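Local atomic coordinates of seryl-tRNA synthetase (Pyrococcus horikoshii, PDB entry 2ZR2), a protein that attaches serine to tRNA(Ser) at the expense of ATP, and probably also serylates tRNA(Sec). Residues 194-199 with 408-413; 280-285 with 299-304; 370-375 with 404-409. All coordinates share one frame; numbering follows the deposited sequence.

Interaction 1 of 3, residues 194-199 with 408-413. With AMP (adenosine monophosphate), chain C; SO4 (sulfate ion), chain F.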
loop_
_atom_site.group_PDB
_atom_site.type_symbol
_atom_site.label_atom_id
_atom_site.label_comp_id
_atom_site.label_asym_id
_atom_site.label_seq_id
_atom_site.Cartn_x
_atom_site.Cartn_y
_atom_site.Cartn_z
ATOM N N ILE A 194 -16.531 -6.446 5.754
ATOM C CA ILE A 194 -17.646 -5.695 5.182
ATOM C C ILE A 194 -17.831 -4.404 5.948
ATOM O O ILE A 194 -18.151 -3.369 5.367
ATOM C CB ILE A 194 -18.967 -6.465 5.254
ATOM C CG1 ILE A 194 -18.875 -7.734 4.402
ATOM C CG2 ILE A 194 -20.105 -5.579 4.784
ATOM C CD1 ILE A 194 -18.441 -7.501 2.975
ATOM N N LEU A 195 -17.642 -4.479 7.261
ATOM C CA LEU A 195 -17.774 -3.309 8.109
ATOM C C LEU A 195 -16.706 -2.275 7.740
ATOM O O LEU A 195 -16.975 -1.064 7.724
ATOM C CB LEU A 195 -17.634 -3.705 9.583
ATOM C CG LEU A 195 -17.675 -2.552 10.596
ATOM C CD1 LEU A 195 -19.025 -1.822 10.540
ATOM C CD2 LEU A 195 -17.436 -3.110 11.972
ATOM N N ASP A 196 -15.495 -2.757 7.456
ATOM C CA ASP A 196 -14.405 -1.869 7.075
ATOM C C ASP A 196 -14.809 -1.118 5.809
ATOM O O ASP A 196 -14.820 0.114 5.798
ATOM C CB ASP A 196 -13.121 -2.661 6.813
ATOM C CG ASP A 196 -11.929 -1.766 6.501
ATOM O OD1 ASP A 196 -10.952 -1.799 7.259
ATOM O OD2 ASP A 196 -11.957 -1.023 5.502
ATOM N N LEU A 197 -15.156 -1.851 4.753
ATOM C CA LEU A 197 -15.554 -1.200 3.510
ATOM C C LEU A 197 -16.733 -0.286 3.721
ATOM O O LEU A 197 -16.782 0.811 3.161
ATOM C CB LEU A 197 -15.932 -2.211 2.438
ATOM C CG LEU A 197 -14.851 -3.187 1.978
ATOM C CD1 LEU A 197 -15.395 -3.963 0.773
ATOM C CD2 LEU A 197 -13.542 -2.444 1.627
ATOM N N ALA A 198 -17.683 -0.747 4.527
ATOM C CA ALA A 198 -18.890 0.028 4.808
ATOM C C ALA A 198 -18.539 1.383 5.392
ATOM O O ALA A 198 -19.094 2.399 4.983
ATOM C CB ALA A 198 -19.812 -0.739 5.766
ATOM N N LEU A 199 -17.604 1.397 6.334
ATOM C CA LEU A 199 -17.195 2.637 6.975
ATOM C C LEU A 199 -16.567 3.607 5.987
ATOM O O LEU A 199 -16.735 4.809 6.115
ATOM C CB LEU A 199 -16.241 2.332 8.139
ATOM C CG LEU A 199 -16.933 1.744 9.386
ATOM C CD1 LEU A 199 -15.946 1.059 10.312
ATOM C CD2 LEU A 199 -17.659 2.867 10.110
ATOM N N ILE A 408 -12.898 9.102 8.754
ATOM C CA ILE A 408 -12.950 7.831 9.442
ATOM C C ILE A 408 -11.737 6.997 9.080
ATOM O O ILE A 408 -11.396 6.825 7.906
ATOM C CB ILE A 408 -14.185 7.013 9.091
ATOM C CG1 ILE A 408 -15.418 7.637 9.726
ATOM C CG2 ILE A 408 -14.022 5.583 9.613
ATOM C CD1 ILE A 408 -16.710 6.882 9.397
ATOM N N ALA A 409 -11.065 6.508 10.108
ATOM C CA ALA A 409 -9.930 5.643 9.912
ATOM C C ALA A 409 -10.605 4.373 10.412
ATOM O O ALA A 409 -10.914 4.250 11.589
ATOM C CB ALA A 409 -8.794 6.067 10.811
ATOM N N THR A 410 -10.877 3.452 9.497
ATOM C CA THR A 410 -11.585 2.226 9.835
ATOM C C THR A 410 -11.049 1.464 11.037
ATOM O O THR A 410 -11.826 1.035 11.888
ATOM C CB THR A 410 -11.686 1.282 8.606
ATOM O OG1 THR A 410 -10.373 0.940 8.139
ATOM C CG2 THR A 410 -12.453 1.962 7.483
ATOM N N SER A 411 -9.738 1.297 11.113
ATOM C CA SER A 411 -9.110 0.581 12.231
ATOM C C SER A 411 -9.778 0.958 13.568
ATOM O O SER A 411 -10.430 0.130 14.197
ATOM C CB SER A 411 -7.631 0.948 12.292
ATOM O OG SER A 411 -7.504 2.380 12.277
ATOM N N ARG A 412 -9.630 2.217 13.980
ATOM C CA ARG A 412 -10.181 2.665 15.242
ATOM C C ARG A 412 -11.696 2.810 15.280
ATOM O O ARG A 412 -12.324 2.558 16.319
ATOM C CB ARG A 412 -9.477 3.940 15.663
ATOM C CG ARG A 412 -7.992 3.696 15.792
ATOM C CD ARG A 412 -7.256 4.854 16.401
ATOM N NE ARG A 412 -5.867 4.496 16.658
ATOM C CZ ARG A 412 -4.964 5.310 17.200
ATOM N NH1 ARG A 412 -3.723 4.880 17.392
ATOM N NH2 ARG A 412 -5.300 6.548 17.554
ATOM N N ALA A 413 -12.292 3.200 14.160
ATOM C CA ALA A 413 -13.743 3.310 14.104
ATOM C C ALA A 413 -14.278 1.913 14.468
ATOM O O ALA A 413 -15.259 1.762 15.194
ATOM C CB ALA A 413 -14.176 3.691 12.692
HETATM P P AMP C . -2.711 11.412 12.218
HETATM O O1P AMP C . -3.508 12.578 12.649
HETATM O O2P AMP C . -2.542 11.037 10.667
HETATM O O3P AMP C . -1.541 10.768 13.143
HETATM O "O5'" AMP C . -3.754 10.207 12.517
HETATM C "C5'" AMP C . -5.156 10.387 12.304
HETATM C "C4'" AMP C . -5.931 9.126 12.654
HETATM O "O4'" AMP C . -5.420 7.992 11.925
HETATM C "C3'" AMP C . -5.790 8.733 14.121
HETATM O "O3'" AMP C . -6.686 9.515 14.915
HETATM C "C2'" AMP C . -6.316 7.320 14.063
HETATM O "O2'" AMP C . -7.738 7.325 13.922
HETATM C "C1'" AMP C . -5.649 6.793 12.778
HETATM N N9 AMP C . -4.320 6.185 13.084
HETATM C C8 AMP C . -3.148 6.835 13.211
HETATM N N7 AMP C . -2.176 5.944 13.435
HETATM C C5 AMP C . -2.732 4.735 13.456
HETATM C C6 AMP C . -2.236 3.447 13.639
HETATM N N6 AMP C . -0.945 3.251 13.849
HETATM N N1 AMP C . -3.085 2.393 13.592
HETATM C C2 AMP C . -4.396 2.571 13.370
HETATM N N3 AMP C . -4.894 3.800 13.192
HETATM C C4 AMP C . -4.089 4.888 13.232
HETATM S S SO4 F . -2.649 7.211 20.698
HETATM O O1 SO4 F . -2.211 6.644 19.403
HETATM O O2 SO4 F . -1.462 7.720 21.420
HETATM O O3 SO4 F . -3.307 6.170 21.498
HETATM O O4 SO4 F . -3.619 8.305 20.487
#
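Helix 190-209 runs closest to the start of helix 410-420 at Asp196 and Thr410, whose CA atoms are 5.7 Å apart. The strand-helix unit 408-420 corresponds to motif 3 of the class II aminoacyl-tRNA synthetases, and helix 190-209 to the long motif 1 helix at the dimer interface; accordingly Leu197 packs on Leu204 of the second subunit. The polar link is the hydroxyl of Thr410, which donates to Asp196 with OG1 2.9 Å from OD1. It approaches from above the carboxylate plane, 50° out of it, and the two side chains meet at about a right angle. Asp196 reaches across because its CG points opposite the backbone N (chi1 -176°), while OD2 accepts a second hydrogen bond from His303 ND1, so both carboxylate oxygens of this buried acid have a donor. The methyl CG2 of Thr410 faces the same helix, lying near Asp196 O and 3.9 Å from Leu199 CB.

Leu199 supplies the apolar part of the contact by splitting its two methyls between strand and helix. CD1 rests 4.0 Å from Ala413 CB, one turn along helix 410-420, and CD2 meets the end of Ile408 at CD1, 4.2 Å away, the two chains crossing nearly perpendicularly.

Behind this packed side, the same helical turn faces the nucleotide. Ser411 OG donates to N3 of the adenine at 3.1 Å. Arg412 is extended from CG to NE, which carries its guanidinium over the base: AMP C4 lies 3.7 Å from the guanidinium plane, offset toward its rim. NE is held by Phe297 O, and at the guanidinium edge Arg412 NH1 donates to O1 of a sulfate ion, probably from the crystallisation liquor, at 3.1 Å.

Interaction 2 of 3, residues 280-285 with 299-304. With AMP (adenosine monophosphate), chain C; SO4 (sulfate ion), chain D.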
loop_
_atom_site.group_PDB
_atom_site.type_symbol
_atom_site.label_atom_id
_atom_site.label_comp_id
_atom_site.label_asym_id
_atom_site.label_seq_id
_atom_site.Cartn_x
_atom_site.Cartn_y
_atom_site.Cartn_z
ATOM N N PRO A 280 -4.979 3.308 1.756
ATOM C CA PRO A 280 -4.488 2.540 2.899
ATOM C C PRO A 280 -3.416 3.479 3.479
ATOM O O PRO A 280 -2.964 4.408 2.797
ATOM C CB PRO A 280 -3.892 1.285 2.252
ATOM C CG PRO A 280 -3.597 1.711 0.818
ATOM C CD PRO A 280 -4.774 2.582 0.487
ATOM N N CYS A 281 -3.032 3.272 4.729
ATOM C CA CYS A 281 -2.017 4.114 5.341
ATOM C C CYS A 281 -0.960 3.197 5.900
ATOM O O CYS A 281 -1.288 2.154 6.458
ATOM C CB CYS A 281 -2.626 4.965 6.457
ATOM S SG CYS A 281 -3.884 6.133 5.886
ATOM N N PHE A 282 0.304 3.588 5.750
ATOM C CA PHE A 282 1.420 2.778 6.227
ATOM C C PHE A 282 2.271 3.552 7.216
ATOM O O PHE A 282 2.739 4.645 6.916
ATOM C CB PHE A 282 2.269 2.306 5.035
ATOM C CG PHE A 282 1.480 1.555 3.993
ATOM C CD1 PHE A 282 0.797 2.236 2.991
ATOM C CD2 PHE A 282 1.372 0.172 4.046
ATOM C CE1 PHE A 282 0.016 1.553 2.063
ATOM C CE2 PHE A 282 0.588 -0.523 3.118
ATOM C CZ PHE A 282 -0.090 0.169 2.126
ATOM N N ARG A 283 2.476 2.974 8.395
ATOM C CA ARG A 283 3.262 3.628 9.443
ATOM C C ARG A 283 4.188 2.637 10.123
ATOM O O ARG A 283 3.789 1.518 10.447
ATOM C CB ARG A 283 2.346 4.232 10.510
ATOM C CG ARG A 283 0.945 4.539 10.028
ATOM C CD ARG A 283 0.736 5.983 9.658
ATOM N NE ARG A 283 0.625 6.802 10.855
ATOM C CZ ARG A 283 -0.249 7.793 11.010
ATOM N NH1 ARG A 283 -1.107 8.097 10.041
ATOM N NH2 ARG A 283 -0.253 8.485 12.140
ATOM N N LYS A 284 5.425 3.063 10.346
ATOM C CA LYS A 284 6.416 2.225 11.000
ATOM C C LYS A 284 6.062 2.081 12.470
ATOM O O LYS A 284 6.265 1.024 13.055
ATOM C CB LYS A 284 7.807 2.851 10.905
ATOM C CG LYS A 284 8.474 2.803 9.542
ATOM C CD LYS A 284 9.819 3.541 9.579
ATOM C CE LYS A 284 10.535 3.527 8.230
ATOM N NZ LYS A 284 11.765 4.377 8.219
ATOM N N GLU A 285 5.523 3.144 13.061
ATOM C CA GLU A 285 5.187 3.127 14.474
ATOM C C GLU A 285 6.436 2.729 15.258
ATOM O O GLU A 285 6.344 2.002 16.246
ATOM C CB GLU A 285 4.059 2.134 14.768
ATOM C CG GLU A 285 2.667 2.627 14.384
ATOM C CD GLU A 285 2.309 3.971 15.013
ATOM O OE1 GLU A 285 2.803 4.266 16.126
ATOM O OE2 GLU A 285 1.518 4.728 14.401
ATOM N N VAL A 299 -1.627 -0.163 14.412
ATOM C CA VAL A 299 -0.983 -1.134 13.542
ATOM C C VAL A 299 -0.162 -0.486 12.442
ATOM O O VAL A 299 -0.124 0.729 12.313
ATOM C CB VAL A 299 -2.054 -2.022 12.889
ATOM C CG1 VAL A 299 -2.716 -2.895 13.930
ATOM C CG2 VAL A 299 -3.117 -1.135 12.251
ATOM N N HIS A 300 0.487 -1.313 11.636
ATOM C CA HIS A 300 1.287 -0.808 10.533
ATOM C C HIS A 300 0.465 -0.347 9.325
ATOM O O HIS A 300 0.910 0.548 8.596
ATOM C CB HIS A 300 2.306 -1.857 10.107
ATOM C CG HIS A 300 3.387 -2.064 11.113
ATOM N ND1 HIS A 300 4.200 -1.039 11.546
ATOM C CD2 HIS A 300 3.785 -3.169 11.782
ATOM C CE1 HIS A 300 5.054 -1.506 12.436
ATOM N NE2 HIS A 300 4.825 -2.794 12.597
ATOM N N GLN A 301 -0.708 -0.956 9.095
ATOM C CA GLN A 301 -1.558 -0.531 7.984
ATOM C C GLN A 301 -3.024 -0.375 8.377
ATOM O O GLN A 301 -3.561 -1.165 9.148
ATOM C CB GLN A 301 -1.463 -1.501 6.789
ATOM C CG GLN A 301 -2.364 -2.703 6.889
ATOM C CD GLN A 301 -2.182 -3.679 5.746
ATOM O OE1 GLN A 301 -1.056 -3.996 5.367
ATOM N NE2 GLN A 301 -3.286 -4.188 5.211
ATOM N N PHE A 302 -3.659 0.664 7.848
ATOM C CA PHE A 302 -5.079 0.897 8.094
ATOM C C PHE A 302 -5.647 1.743 6.978
ATOM O O PHE A 302 -4.912 2.410 6.259
ATOM C CB PHE A 302 -5.340 1.589 9.435
ATOM C CG PHE A 302 -4.575 2.865 9.631
ATOM C CD1 PHE A 302 -3.219 2.838 9.933
ATOM C CD2 PHE A 302 -5.212 4.098 9.525
ATOM C CE1 PHE A 302 -2.503 4.032 10.129
ATOM C CE2 PHE A 302 -4.504 5.300 9.719
ATOM C CZ PHE A 302 -3.148 5.261 10.022
ATOM N N HIS A 303 -6.963 1.691 6.836
ATOM C CA HIS A 303 -7.674 2.448 5.823
ATOM C C HIS A 303 -8.186 3.732 6.439
ATOM O O HIS A 303 -8.610 3.753 7.598
ATOM C CB HIS A 303 -8.824 1.611 5.321
ATOM C CG HIS A 303 -8.387 0.355 4.651
ATOM N ND1 HIS A 303 -9.201 -0.749 4.532
ATOM C CD2 HIS A 303 -7.223 0.037 4.034
ATOM C CE1 HIS A 303 -8.557 -1.698 3.871
ATOM N NE2 HIS A 303 -7.354 -1.245 3.558
ATOM N N LYS A 304 -8.126 4.817 5.685
ATOM C CA LYS A 304 -8.602 6.086 6.203
ATOM C C LYS A 304 -9.127 7.041 5.149
ATOM O O LYS A 304 -8.481 7.306 4.137
ATOM C CB LYS A 304 -7.508 6.782 7.005
ATOM C CG LYS A 304 -7.943 8.149 7.531
ATOM C CD LYS A 304 -6.990 8.717 8.590
ATOM C CE LYS A 304 -5.593 8.939 8.029
ATOM N NZ LYS A 304 -5.652 9.671 6.725
HETATM P P AMP C . -2.711 11.412 12.218
HETATM O O1P AMP C . -3.508 12.578 12.649
HETATM O O2P AMP C . -2.542 11.037 10.667
HETATM O O3P AMP C . -1.541 10.768 13.143
HETATM O "O5'" AMP C . -3.754 10.207 12.517
HETATM C "C5'" AMP C . -5.156 10.387 12.304
HETATM C "C4'" AMP C . -5.931 9.126 12.654
HETATM O "O4'" AMP C . -5.420 7.992 11.925
HETATM C "C3'" AMP C . -5.790 8.733 14.121
HETATM O "O3'" AMP C . -6.686 9.515 14.915
HETATM C "C2'" AMP C . -6.316 7.320 14.063
HETATM O "O2'" AMP C . -7.738 7.325 13.922
HETATM C "C1'" AMP C . -5.649 6.793 12.778
HETATM N N9 AMP C . -4.320 6.185 13.084
HETATM C C8 AMP C . -3.148 6.835 13.211
HETATM N N7 AMP C . -2.176 5.944 13.435
HETATM C C5 AMP C . -2.732 4.735 13.456
HETATM C C6 AMP C . -2.236 3.447 13.639
HETATM N N6 AMP C . -0.945 3.251 13.849
HETATM N N1 AMP C . -3.085 2.393 13.592
HETATM C C2 AMP C . -4.396 2.571 13.370
HETATM N N3 AMP C . -4.894 3.800 13.192
HETATM C C4 AMP C . -4.089 4.888 13.232
HETATM S S SO4 D . 6.880 -3.649 15.412
HETATM O O1 SO4 D . 7.564 -4.317 14.286
HETATM O O2 SO4 D . 5.423 -3.852 15.292
HETATM O O3 SO4 D . 7.342 -4.217 16.691
HETATM O O4 SO4 D . 7.188 -2.206 15.390
#
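The Phe302 ring is covered on both faces, by Cys281 CB on one and by the adenine of AMP on the other, with Arg283 CG at its edge. This is the class II motif 2 arrangement, two antiparallel strands joined by a loop; its residues bind AMP here, consistent with the predicted ATP site. AMP C4 lies 3.3 Å above the ring, offset toward the rim; on the opposite face Cys281 CB makes a CH-pi contact 3.7 Å from the ring centroid, its SG standing obliquely to the ring. The phenyl group gets there with CG placed between the backbone N and the carbonyl carbon (chi1 54°).

Arg283 bends at chi2 and chi3 around the Phe302 edge, with CG 3.5 Å from CE1, and its guanidinium is turned 57° from the ring plane. One guanidinium face looks onto AMP N7, while the phosphate lies in its plane at the edge: NH2 donates to O3P at 2.8 Å, and NH1 adds a weak bond to O2P. Glu285 OE2 and the Val299 backbone read the other end of the base. The carboxylate accepts from N6 at 2.9 Å, and Val299 N donates to N1.

Between the strands, Cys281 and Phe302 form the hydrogen-bonded pair, flanked by the non-hydrogen-bonded pairs Pro280 with His303 and Phe282 with Gln301. The side chains of those flanking pairs lie on the sheet face away from AMP, where Tyr219 of the second subunit binds both His303 and Gln301. Beyond the regular pairing, Arg283 N donates to His300 O. The His300 ring closes this end edge-on: ND1 gives Arg283 O a hydrogen bond of 2.8 Å in the ring plane, at an N-H...O angle of 168°, and NE2 donates to a sulfate O2, 3.0 Å away.

Interaction 3 of 3, residues 370-375 with 404-409. With AMP (adenosine monophosphate), chain C.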
loop_
_atom_site.group_PDB
_atom_site.type_symbol
_atom_site.label_atom_id
_atom_site.label_comp_id
_atom_site.label_asym_id
_atom_site.label_seq_id
_atom_site.Cartn_x
_atom_site.Cartn_y
_atom_site.Cartn_z
ATOM N N GLU A 370 -7.997 8.490 20.974
ATOM C CA GLU A 370 -8.093 9.258 19.740
ATOM C C GLU A 370 -8.670 8.415 18.635
ATOM O O GLU A 370 -8.305 7.257 18.450
ATOM C CB GLU A 370 -6.732 9.769 19.282
ATOM C CG GLU A 370 -6.787 10.450 17.927
ATOM C CD GLU A 370 -5.422 10.777 17.378
ATOM O OE1 GLU A 370 -5.331 11.120 16.175
ATOM O OE2 GLU A 370 -4.440 10.694 18.149
ATOM N N VAL A 371 -9.565 9.025 17.879
ATOM C CA VAL A 371 -10.191 8.334 16.790
ATOM C C VAL A 371 -10.129 9.228 15.525
ATOM O O VAL A 371 -10.205 8.734 14.408
ATOM C CB VAL A 371 -11.607 7.939 17.234
ATOM C CG1 VAL A 371 -12.621 8.982 16.810
ATOM C CG2 VAL A 371 -11.918 6.542 16.752
ATOM N N VAL A 372 -9.992 10.543 15.697
ATOM C CA VAL A 372 -9.831 11.445 14.546
ATOM C C VAL A 372 -9.046 12.681 14.943
ATOM O O VAL A 372 -8.983 13.046 16.114
ATOM C CB VAL A 372 -11.177 11.933 13.868
ATOM C CG1 VAL A 372 -12.315 11.026 14.207
ATOM C CG2 VAL A 372 -11.468 13.367 14.220
ATOM N N SER A 373 -8.441 13.327 13.957
ATOM C CA SER A 373 -7.676 14.530 14.232
ATOM C C SER A 373 -7.803 15.572 13.108
ATOM O O SER A 373 -7.637 15.254 11.925
ATOM C CB SER A 373 -6.219 14.157 14.464
ATOM O OG SER A 373 -5.501 15.284 14.915
ATOM N N ALA A 374 -8.125 16.809 13.494
ATOM C CA ALA A 374 -8.288 17.927 12.559
ATOM C C ALA A 374 -7.243 19.004 12.845
ATOM O O ALA A 374 -7.162 19.523 13.955
ATOM C CB ALA A 374 -9.686 18.519 12.689
ATOM N N SER A 375 -6.453 19.356 11.839
ATOM C CA SER A 375 -5.419 20.360 12.034
ATOM C C SER A 375 -5.486 21.488 11.017
ATOM O O SER A 375 -5.818 21.272 9.851
ATOM C CB SER A 375 -4.030 19.712 11.936
ATOM O OG SER A 375 -3.992 18.451 12.584
ATOM N N ASN A 404 -6.487 19.524 7.260
ATOM C CA ASN A 404 -6.767 18.106 7.084
ATOM C C ASN A 404 -7.468 17.594 8.322
ATOM O O ASN A 404 -7.314 18.126 9.420
ATOM C CB ASN A 404 -5.471 17.320 6.850
ATOM C CG ASN A 404 -4.601 17.254 8.086
ATOM O OD1 ASN A 404 -4.971 16.624 9.074
ATOM N ND2 ASN A 404 -3.443 17.903 8.042
ATOM N N SER A 405 -8.255 16.555 8.137
ATOM C CA SER A 405 -8.966 15.969 9.239
ATOM C C SER A 405 -9.455 14.598 8.872
ATOM O O SER A 405 -9.907 14.345 7.758
ATOM C CB SER A 405 -10.153 16.835 9.630
ATOM O OG SER A 405 -10.993 16.145 10.539
ATOM N N THR A 406 -9.353 13.700 9.826
ATOM C CA THR A 406 -9.810 12.351 9.612
ATOM C C THR A 406 -11.293 12.468 9.350
ATOM O O THR A 406 -11.914 13.438 9.766
ATOM C CB THR A 406 -9.614 11.528 10.896
ATOM O OG1 THR A 406 -8.271 11.682 11.351
ATOM C CG2 THR A 406 -9.903 10.057 10.657
ATOM N N ALA A 407 -11.847 11.515 8.615
ATOM C CA ALA A 407 -13.293 11.456 8.412
ATOM C C ALA A 407 -13.518 10.178 9.218
ATOM O O ALA A 407 -14.194 10.170 10.243
ATOM C CB ALA A 407 -13.645 11.243 6.954
ATOM N N ILE A 408 -12.898 9.102 8.754
ATOM C CA ILE A 408 -12.950 7.831 9.442
ATOM C C ILE A 408 -11.737 6.997 9.080
ATOM O O ILE A 408 -11.396 6.825 7.906
ATOM C CB ILE A 408 -14.185 7.013 9.091
ATOM C CG1 ILE A 408 -15.418 7.637 9.726
ATOM C CG2 ILE A 408 -14.022 5.583 9.613
ATOM C CD1 ILE A 408 -16.710 6.882 9.397
ATOM N N ALA A 409 -11.065 6.508 10.108
ATOM C CA ALA A 409 -9.930 5.643 9.912
ATOM C C ALA A 409 -10.605 4.373 10.412
ATOM O O ALA A 409 -10.914 4.250 11.589
ATOM C CB ALA A 409 -8.794 6.067 10.811
HETATM P P AMP C . -2.711 11.412 12.218
HETATM O O1P AMP C . -3.508 12.578 12.649
HETATM O O2P AMP C . -2.542 11.037 10.667
HETATM O O3P AMP C . -1.541 10.768 13.143
HETATM O "O5'" AMP C . -3.754 10.207 12.517
HETATM C "C5'" AMP C . -5.156 10.387 12.304
HETATM C "C4'" AMP C . -5.931 9.126 12.654
HETATM O "O4'" AMP C . -5.420 7.992 11.925
HETATM C "C3'" AMP C . -5.790 8.733 14.121
HETATM O "O3'" AMP C . -6.686 9.515 14.915
HETATM C "C2'" AMP C . -6.316 7.320 14.063
HETATM O "O2'" AMP C . -7.738 7.325 13.922
HETATM C "C1'" AMP C . -5.649 6.793 12.778
HETATM N N9 AMP C . -4.320 6.185 13.084
HETATM C C8 AMP C . -3.148 6.835 13.211
HETATM N N7 AMP C . -2.176 5.944 13.435
HETATM C C5 AMP C . -2.732 4.735 13.456
HETATM C C6 AMP C . -2.236 3.447 13.639
HETATM N N6 AMP C . -0.945 3.251 13.849
HETATM N N1 AMP C . -3.085 2.393 13.592
HETATM C C2 AMP C . -4.396 2.571 13.370
HETATM N N3 AMP C . -4.894 3.800 13.192
HETATM C C4 AMP C . -4.089 4.888 13.232
HETATM O O HOH W 1 -11.430 6.798 13.178
#
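Thr406, just before the corner at Ala407, faces Val372 and Ser373 in the antiparallel strand 367-378, part of the sheet that builds the class II catalytic core. Its CB lies 3.4 Å from Val372 CB. From there the side chain forks. The methyl CG2, opposite the backbone N, comes 4.0 Å from Val371 O. The hydroxyl, beside the backbone N at chi1 -51°, accepts a hydrogen bond from Ser373 N, 3.1 Å from OG1, and also touches AMP C5'. OG1 thus serves where the regular ladder would use a backbone carbonyl, for Thr406 O accepts instead from Ser405 OG and Gln307 NE2. A valine here would probably leave the N-H of Ser373 without its acceptor and unfasten the two strands at this point beside the ribose. Thr406 is also predicted to bind the substrate serine.

The backbone of Thr406 returns a bond, its N donating to Ser373 O. Further along, Ser375 and Asn404 form a hydrogen-bonded pair, with Ser375 N 2.8 Å from Asn404 O. At the other end the strands part, and a water bridges them, donating to Val371 O at 2.6 Å and accepting from Ala409 N. Val371 O also takes a weak bond from AMP O2'.

Near where the strands part, each has a classic bulge against its outer neighbour: Val371 and Val372 opposite Ile358, Ala407 and Ile408 opposite Val305. The pair of segments lies between strands 354-362 and 301-311, with helix 316-333 packed against Val371, Val372 and Ser405, and helix 410-420 against Val371 and Ile408.

Overall arrangement
All three contacts surround one AMP, their centres about 13 to 14 Å apart. Interaction 2 supplies the phenylalanine under the adenine and interaction 1 the arginine over it, so the base lies between Phe302 and Arg412, while interaction 3 lines the ribose. Direct links join them: Thr410 N bonds His303 O at 3.0 Å, and Arg412 NH2 hydrogen-bonds Glu370 O at 3.2 Å. Interactions 1 and 3 share Ile408 and Ala409, where strand 408-409 pairs with strand 301-311 of interaction 2. Lys304 CD packs 3.8 Å from Thr406 CG2, near the predicted serine site. Interactions 1 and 2 also touch the second subunit, placing the nucleotide pocket close to the dimer interface.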